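Peptidase M3B, oligoendopeptidase F (Enterococcus faecium, PDB 2QR4) probably hydrolyses internal peptide bonds of short peptides, as a zinc-dependent metallopeptidase of family M3. Local coordinates at residues Glu268-Lys271 with Arg272-Val276; Ala443-Glu446 with His447-Thr451; Asn499-Val502 with Phe503-Ser506. All blocks are in the same frame, centred on the assembly; numbering follows the deposited sequence.

Interaction 1: Glu268-Lys271 with Arg272-Val276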
loop_
_atom_site.group_PDB
_atom_site.type_symbol
_atom_site.label_atom_id
_atom_site.label_comp_id
_atom_site.label_asym_id
_atom_site.label_seq_id
_atom_site.Cartn_x
_atom_site.Cartn_y
_atom_site.Cartn_z
ATOM N N GLU A 268 33.755 -6.738 21.437
ATOM C CA GLU A 268 35.204 -6.923 21.513
ATOM C C GLU A 268 35.541 -8.375 21.834
ATOM O O GLU A 268 36.461 -8.960 21.245
ATOM C CB GLU A 268 35.858 -6.000 22.557
ATOM C CG GLU A 268 35.610 -4.501 22.331
ATOM C CD GLU A 268 36.481 -3.869 21.216
ATOM O OE1 GLU A 268 37.336 -4.555 20.590
ATOM O OE2 GLU A 268 36.295 -2.656 20.972
ATOM N N LEU A 269 34.795 -8.959 22.768
ATOM C CA LEU A 269 35.084 -10.329 23.192
ATOM C C LEU A 269 34.839 -11.284 22.036
ATOM O O LEU A 269 35.668 -12.144 21.741
ATOM C CB LEU A 269 34.243 -10.720 24.402
ATOM C CG LEU A 269 34.370 -12.167 24.842
ATOM C CD1 LEU A 269 35.815 -12.480 25.171
ATOM C CD2 LEU A 269 33.471 -12.389 26.043
ATOM N N ARG A 270 33.708 -11.123 21.363
ATOM C CA ARG A 270 33.455 -11.938 20.180
ATOM C C ARG A 270 34.548 -11.780 19.091
ATOM O O ARG A 270 34.929 -12.752 18.440
ATOM C CB ARG A 270 32.054 -11.663 19.648
ATOM C CG ARG A 270 31.786 -12.169 18.246
ATOM C CD ARG A 270 30.303 -11.993 17.889
ATOM N NE ARG A 270 29.462 -12.959 18.597
ATOM C CZ ARG A 270 29.132 -14.151 18.108
ATOM N NH1 ARG A 270 28.372 -14.958 18.816
ATOM N NH2 ARG A 270 29.560 -14.535 16.905
ATOM N N LYS A 271 35.074 -10.571 18.917
ATOM C CA LYS A 271 36.144 -10.355 17.941
ATOM C C LYS A 271 37.374 -11.154 18.343
ATOM O O LYS A 271 37.964 -11.857 17.526
ATOM C CB LYS A 271 36.488 -8.873 17.823
ATOM C CG LYS A 271 37.664 -8.568 16.909
ATOM C CD LYS A 271 37.612 -7.098 16.489
ATOM C CE LYS A 271 38.906 -6.623 15.834
ATOM N NZ LYS A 271 38.765 -5.204 15.406
ATOM N N ARG A 272 37.741 -11.057 19.614
ATOM C CA ARG A 272 38.844 -11.841 20.145
ATOM C C ARG A 272 38.643 -13.341 19.964
ATOM O O ARG A 272 39.560 -14.039 19.547
ATOM C CB ARG A 272 39.091 -11.519 21.621
ATOM C CG ARG A 272 39.930 -10.261 21.858
ATOM C CD ARG A 272 40.432 -10.173 23.311
ATOM N NE ARG A 272 39.321 -10.065 24.260
ATOM C CZ ARG A 272 38.730 -8.920 24.601
ATOM N NH1 ARG A 272 39.145 -7.769 24.077
ATOM N NH2 ARG A 272 37.720 -8.923 25.464
ATOM N N LEU A 273 37.456 -13.841 20.285
ATOM C CA LEU A 273 37.220 -15.282 20.199
ATOM C C LEU A 273 37.347 -15.801 18.768
ATOM O O LEU A 273 37.946 -16.854 18.544
ATOM C CB LEU A 273 35.867 -15.669 20.805
ATOM C CG LEU A 273 35.809 -15.626 22.342
ATOM C CD1 LEU A 273 34.420 -15.980 22.856
ATOM C CD2 LEU A 273 36.822 -16.569 22.939
ATOM N N LEU A 274 36.790 -15.060 17.809
ATOM C CA LEU A 274 36.859 -15.436 16.394
ATOM C C LEU A 274 38.245 -15.214 15.809
ATOM O O LEU A 274 38.627 -15.888 14.860
ATOM C CB LEU A 274 35.825 -14.667 15.553
ATOM C CG LEU A 274 34.390 -15.103 15.830
ATOM C CD1 LEU A 274 33.434 -14.263 15.055
ATOM C CD2 LEU A 274 34.205 -16.589 15.510
ATOM N N GLU A 275 38.978 -14.254 16.364
ATOM C CA GLU A 275 40.357 -13.992 15.958
ATOM C C GLU A 275 40.441 -13.406 14.562
ATOM O O GLU A 275 41.475 -13.527 13.901
ATOM C CB GLU A 275 41.200 -15.267 16.012
ATOM C CG GLU A 275 41.450 -15.801 17.414
ATOM C CD GLU A 275 42.449 -16.951 17.429
ATOM O OE1 GLU A 275 42.134 -18.027 16.873
ATOM O OE2 GLU A 275 43.551 -16.774 17.990
ATOM N N VAL A 276 39.354 -12.788 14.111
ATOM C CA VAL A 276 39.322 -12.144 12.796
ATOM C C VAL A 276 39.906 -10.736 12.866
ATOM O O VAL A 276 39.858 -10.086 13.910
ATOM C CB VAL A 276 37.894 -12.097 12.223
ATOM C CG1 VAL A 276 37.444 -13.505 11.817
ATOM C CG2 VAL A 276 36.927 -11.496 13.244
HETATM O O HOH W 1 40.516 -10.765 16.342
#

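Interaction 2: Ala443-Glu446 with His447-Thr451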
loop_
_atom_site.group_PDB
_atom_site.type_symbol
_atom_site.label_atom_id
_atom_site.label_comp_id
_atom_site.label_asym_id
_atom_site.label_seq_id
_atom_site.Cartn_x
_atom_site.Cartn_y
_atom_site.Cartn_z
ATOM N N ALA A 443 13.009 -1.014 18.573
ATOM C CA ALA A 443 11.977 -0.194 19.201
ATOM C C ALA A 443 12.302 1.278 19.070
ATOM O O ALA A 443 11.402 2.111 18.895
ATOM C CB ALA A 443 11.762 -0.571 20.669
ATOM N N GLU A 444 13.591 1.588 19.159
ATOM C CA GLU A 444 14.067 2.958 19.021
ATOM C C GLU A 444 13.866 3.454 17.589
ATOM O O GLU A 444 13.426 4.586 17.380
ATOM C CB GLU A 444 15.538 3.080 19.448
ATOM C CG GLU A 444 16.041 4.541 19.548
ATOM C CD GLU A 444 17.445 4.673 20.169
ATOM O OE1 GLU A 444 17.988 3.692 20.721
ATOM O OE2 GLU A 444 18.011 5.777 20.114
ATOM N N PHE A 445 14.163 2.601 16.608
ATOM C CA PHE A 445 13.969 2.975 15.213
ATOM C C PHE A 445 12.487 3.116 14.900
ATOM O O PHE A 445 12.069 4.053 14.217
ATOM C CB PHE A 445 14.625 1.976 14.266
ATOM C CG PHE A 445 14.824 2.507 12.874
ATOM C CD1 PHE A 445 15.696 3.558 12.640
ATOM C CD2 PHE A 445 14.126 1.961 11.797
ATOM C CE1 PHE A 445 15.873 4.061 11.357
ATOM C CE2 PHE A 445 14.301 2.450 10.510
ATOM C CZ PHE A 445 15.175 3.502 10.288
ATOM N N GLU A 446 11.676 2.201 15.407
ATOM C CA GLU A 446 10.239 2.303 15.163
ATOM C C GLU A 446 9.708 3.647 15.624
ATOM O O GLU A 446 8.984 4.322 14.894
ATOM C CB GLU A 446 9.464 1.169 15.820
ATOM C CG GLU A 446 7.962 1.259 15.610
ATOM C CD GLU A 446 7.222 -0.031 15.996
ATOM O OE1 GLU A 446 7.763 -0.829 16.791
ATOM O OE2 GLU A 446 6.090 -0.242 15.502
ATOM N N HIS A 447 10.093 4.057 16.827
ATOM C CA HIS A 447 9.601 5.317 17.354
ATOM C C HIS A 447 10.144 6.483 16.539
ATOM O O HIS A 447 9.414 7.430 16.239
ATOM C CB HIS A 447 9.941 5.481 18.834
ATOM C CG HIS A 447 9.180 6.583 19.499
ATOM N ND1 HIS A 447 9.779 7.521 20.311
ATOM C CD2 HIS A 447 7.866 6.908 19.453
ATOM C CE1 HIS A 447 8.867 8.367 20.752
ATOM N NE2 HIS A 447 7.698 8.018 20.246
ATOM N N PHE A 448 11.425 6.405 16.184
ATOM C CA PHE A 448 12.080 7.429 15.356
ATOM C C PHE A 448 11.322 7.650 14.038
ATOM O O PHE A 448 11.100 8.783 13.632
ATOM C CB PHE A 448 13.542 7.042 15.112
ATOM C CG PHE A 448 14.235 7.850 14.042
ATOM C CD1 PHE A 448 14.863 9.046 14.353
ATOM C CD2 PHE A 448 14.286 7.391 12.730
ATOM C CE1 PHE A 448 15.529 9.779 13.373
ATOM C CE2 PHE A 448 14.939 8.129 11.735
ATOM C CZ PHE A 448 15.570 9.321 12.063
HETATM N N MSE A 449 10.891 6.569 13.394
HETATM C CA MSE A 449 10.128 6.690 12.154
HETATM C C MSE A 449 8.788 7.401 12.343
HETATM O O MSE A 449 8.410 8.220 11.513
HETATM C CB MSE A 449 9.878 5.315 11.519
HETATM C CG MSE A 449 11.078 4.748 10.791
HETATM SE SE MSE A 449 10.626 3.075 9.855
HETATM C CE MSE A 449 10.180 1.943 11.405
ATOM N N HIS A 450 8.057 7.072 13.411
ATOM C CA HIS A 450 6.772 7.724 13.655
ATOM C C HIS A 450 6.926 9.214 13.971
ATOM O O HIS A 450 6.210 10.048 13.414
ATOM C CB HIS A 450 5.995 7.050 14.780
ATOM C CG HIS A 450 5.517 5.672 14.454
ATOM N ND1 HIS A 450 4.234 5.415 14.026
ATOM C CD2 HIS A 450 6.138 4.471 14.523
ATOM C CE1 HIS A 450 4.090 4.118 13.824
ATOM N NE2 HIS A 450 5.230 3.523 14.120
ATOM N N THR A 451 7.843 9.543 14.876
ATOM C CA THR A 451 8.042 10.943 15.272
ATOM C C THR A 451 8.541 11.805 14.119
ATOM O O THR A 451 8.115 12.942 13.975
ATOM C CB THR A 451 8.987 11.072 16.472
ATOM O OG1 THR A 451 10.194 10.342 16.195
ATOM C CG2 THR A 451 8.307 10.493 17.716
HETATM O O HOH W 2 4.995 0.258 13.120
#

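Interaction 3: Asn499-Val502 with Phe503-Ser506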
loop_
_atom_site.group_PDB
_atom_site.type_symbol
_atom_site.label_atom_id
_atom_site.label_comp_id
_atom_site.label_asym_id
_atom_site.label_seq_id
_atom_site.Cartn_x
_atom_site.Cartn_y
_atom_site.Cartn_z
ATOM N N ASN A 499 2.555 -2.615 15.421
ATOM C CA ASN A 499 2.215 -1.303 15.959
ATOM C C ASN A 499 2.841 -1.115 17.345
ATOM O O ASN A 499 2.179 -1.258 18.371
ATOM C CB ASN A 499 0.682 -1.156 16.021
ATOM C CG ASN A 499 0.232 0.279 16.248
ATOM O OD1 ASN A 499 1.028 1.216 16.163
ATOM N ND2 ASN A 499 -1.052 0.456 16.543
ATOM N N TYR A 500 4.123 -0.809 17.376
ATOM C CA TYR A 500 4.814 -0.692 18.644
ATOM C C TYR A 500 4.735 -1.993 19.436
ATOM O O TYR A 500 4.296 -2.029 20.583
ATOM C CB TYR A 500 4.230 0.461 19.439
ATOM C CG TYR A 500 4.728 1.801 18.972
ATOM C CD1 TYR A 500 5.979 2.268 19.355
ATOM C CD2 TYR A 500 3.954 2.603 18.155
ATOM C CE1 TYR A 500 6.437 3.492 18.936
ATOM C CE2 TYR A 500 4.406 3.838 17.737
ATOM C CZ TYR A 500 5.649 4.277 18.132
ATOM O OH TYR A 500 6.106 5.515 17.731
ATOM N N TYR A 501 5.200 -3.058 18.808
ATOM C CA TYR A 501 5.137 -4.383 19.378
ATOM C C TYR A 501 6.479 -4.835 19.956
ATOM O O TYR A 501 6.519 -5.360 21.072
ATOM C CB TYR A 501 4.689 -5.342 18.293
ATOM C CG TYR A 501 4.500 -6.772 18.693
ATOM C CD1 TYR A 501 3.290 -7.207 19.194
ATOM C CD2 TYR A 501 5.507 -7.705 18.494
ATOM C CE1 TYR A 501 3.084 -8.527 19.523
ATOM C CE2 TYR A 501 5.323 -9.031 18.815
ATOM C CZ TYR A 501 4.102 -9.441 19.332
ATOM O OH TYR A 501 3.886 -10.761 19.662
ATOM N N VAL A 502 7.570 -4.612 19.219
ATOM C CA VAL A 502 8.875 -5.197 19.597
ATOM C C VAL A 502 9.451 -4.834 20.967
ATOM O O VAL A 502 10.163 -5.645 21.545
ATOM C CB VAL A 502 9.988 -4.923 18.558
ATOM C CG1 VAL A 502 9.774 -5.743 17.327
ATOM C CG2 VAL A 502 10.071 -3.443 18.245
ATOM N N PHE A 503 9.176 -3.636 21.483
ATOM C CA PHE A 503 9.785 -3.237 22.756
ATOM C C PHE A 503 9.395 -4.188 23.861
ATOM O O PHE A 503 10.094 -4.304 24.867
ATOM C CB PHE A 503 9.419 -1.810 23.159
ATOM C CG PHE A 503 8.068 -1.672 23.813
ATOM C CD1 PHE A 503 7.967 -1.440 25.183
ATOM C CD2 PHE A 503 6.894 -1.719 23.052
ATOM C CE1 PHE A 503 6.706 -1.288 25.795
ATOM C CE2 PHE A 503 5.638 -1.568 23.643
ATOM C CZ PHE A 503 5.535 -1.361 25.017
ATOM N N GLN A 504 8.275 -4.872 23.681
ATOM C CA GLN A 504 7.807 -5.769 24.725
ATOM C C GLN A 504 8.725 -6.967 24.939
ATOM O O GLN A 504 8.736 -7.550 26.023
ATOM C CB GLN A 504 6.361 -6.191 24.476
ATOM C CG GLN A 504 5.397 -5.070 24.835
ATOM C CD GLN A 504 3.987 -5.298 24.343
ATOM O OE1 GLN A 504 3.720 -5.258 23.138
ATOM N NE2 GLN A 504 3.069 -5.517 25.279
ATOM N N TYR A 505 9.507 -7.325 23.924
ATOM C CA TYR A 505 10.471 -8.403 24.105
ATOM C C TYR A 505 11.487 -8.013 25.176
ATOM O O TYR A 505 11.848 -8.821 26.002
ATOM C CB TYR A 505 11.209 -8.731 22.806
ATOM C CG TYR A 505 10.369 -9.388 21.736
ATOM C CD1 TYR A 505 9.760 -10.613 21.942
ATOM C CD2 TYR A 505 10.222 -8.791 20.501
ATOM C CE1 TYR A 505 8.999 -11.210 20.938
ATOM C CE2 TYR A 505 9.482 -9.375 19.508
ATOM C CZ TYR A 505 8.875 -10.567 19.715
ATOM O OH TYR A 505 8.132 -11.084 18.679
ATOM N N SER A 506 11.930 -6.763 25.148
ATOM C CA SER A 506 12.994 -6.297 26.031
ATOM C C SER A 506 12.524 -5.991 27.451
ATOM O O SER A 506 13.271 -6.192 28.411
ATOM C CB SER A 506 13.652 -5.058 25.433
ATOM O OG SER A 506 13.933 -5.275 24.070
#

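Interaction 1: Glu268-Lys271 with Arg272-Val276
Leu269 and Leu273, one turn apart near the C-terminal end of helix 260-274, form the firm side of this local contact. Leu269 reaches along the helix to its neighbour, its CD1 lying 4.2 Å from Leu273 CG, and both branched chains turn to helix 557-579, where Leu570, Leu573 and Ile577 receive them. Leucine suits this face because it fills a helix-helix seam without needing a polar partner. Arg270 and Leu274 run side by side in the same direction, with Arg270 CG 4.2 Å from Leu274 CD1. The aliphatic part of the arginine thus packs, while its guanidinium reaches on to hydrogen-bond the carbonyl oxygen of Thr286.

The solvent side is looser. Arg272 bends at chi3 (-63°) and folds back over the preceding turn, so that Glu268 O lies over one face of the Arg272 guanidinium, 4.0 Å above its plane. Its side chain crosses that of Leu269 at about a right angle. The carboxylate of Glu268 does not grip it: Glu268 OE1 and Arg272 NH1 stay 5.1 Å apart.

At the end of the helix, Glu275 N bonds to Lys271 O at 2.9 Å, and Glu275 then leaves helical geometry with a phi of 69°. A water donates to both Lys271 O and Val276 O. The carbonyl of Lys271, in the last turn, is therefore held twice, by amide and water, while Glu268 and Arg272, not in contact, probably attract each other only weakly.

Interaction 2: Ala443-Glu446 with His447-Thr451
Phe445 meets two residues of the next turn of helix 418-454, Phe448 and Met449, through different edge atoms of its ring. Toward Phe448 the approach is through CE1, which comes within 3.9 Å of Phe448 CD2. The two ring planes are only 23° apart, but they are slid so far along each other that they barely overlap. Toward Met449, a selenomethionine, CE2 is the meeting point, 3.8 Å from Met449 SE. Met449 CG lies over one face of the ring, and the selenium stands obliquely to it, in a Met-aromatic contact. The bend of Met449 at chi3 (-64°) carries CE back to within 3.8 Å of Glu446 CA. A flexible, polarisable chain of this kind can follow a ring's outline closely.

On another side of the helix, Glu446 and His450 lie side by side and point the same way, with Glu446 CG 3.8 Å from His450 NE2. A water sits 2.7 Å from Glu446 OE2 and weakly meets His450 NE2.

Further out, the pieces are held from several directions. Tyr468 meets Phe445 edge-to-face, Leu464 of helix 461-476 and Ile219 of helix 208-228 press on Met449, and the ring of His222 meets that of His450 with nearly parallel planes. The buried Glu446 carboxylate is hydrogen-bonded by Tyr500 N, which gives this acidic group a backbone partner. Aromatic residues and a (seleno)methionine at i, i+3 and i+4 give a central helix an apolar stripe for its neighbours, as in the predominantly helical fold of M3 peptidases.

Interaction 3: Asn499-Val502 with Phe503-Ser506
Tyr501 and Tyr505 make an offset edge-to-face pair where the loop that follows helix 461-476 runs into helix 503-520, about 5 Å from the centre of the chain when measured between centres. The edge of Tyr501 is turned toward the face of Tyr505, the planes standing at 83° with centroids 5.9 Å apart. The closest touch is Tyr501 CE2 to Tyr505 OH, 3.5 Å, and the hydroxyl lies in the plane of the Tyr501 ring. Tyr505 can reach back because its CG stands anti to its carbonyl carbon (chi1 -70°), which sends the ring toward the preceding turn. There it also passes Val502, whose CG1 lies 4.2 Å from Tyr505 CE2. Tyrosine suits both places, offering a flat apolar surface for packing and a polar end.

The backbone fixes this arrangement with two bonds from i+3 to i. Gln504 N donates to Tyr501 O, and Tyr505 N donates to Val502 O at 3.0 Å, the second donor standing above the carbonyl plane and off its lone pairs.

Phe503 faces another way. Its CG takes the crowded position between backbone N and carbonyl carbon (chi1 81°), and this swings the ring back until its edge meets Tyr500 O in plane, with CE2 at 3.4 Å. Gln504 CG rests over one face of the same ring, 3.6 Å above its plane and toward its rim. Leu239, Val248 and Leu252 are among the residues that pack on this phenylalanine, which is apt for a buried junction of helices.

Two carbonyls are thus engaged by amides, and Tyr500 O meets the slightly positive rim of an aromatic ring instead. Such a C-H approach is probably a weak attraction, consistent with a ring lying against a backbone oxygen at the entry to the helix.

Overall arrangement
From the N terminus, interaction 1 comes first, at the end of helix 260-274, then interaction 2 within helix 418-454, and last interaction 3 at the entry to helix 503-520. Each joins neighbouring parts of one continuous stretch, so none closes a long loop; they follow in series and neither nest nor cross. Interaction 1, which links its helix to helix 557-579, stands apart at the periphery, its centre about 31 Å from that of interaction 2. Interactions 2 and 3 touch in the interior: Ala443 packs on Phe503, and the ring of Tyr500 meets that of His450, tying helix 418-454 to the loop before helix 503-520.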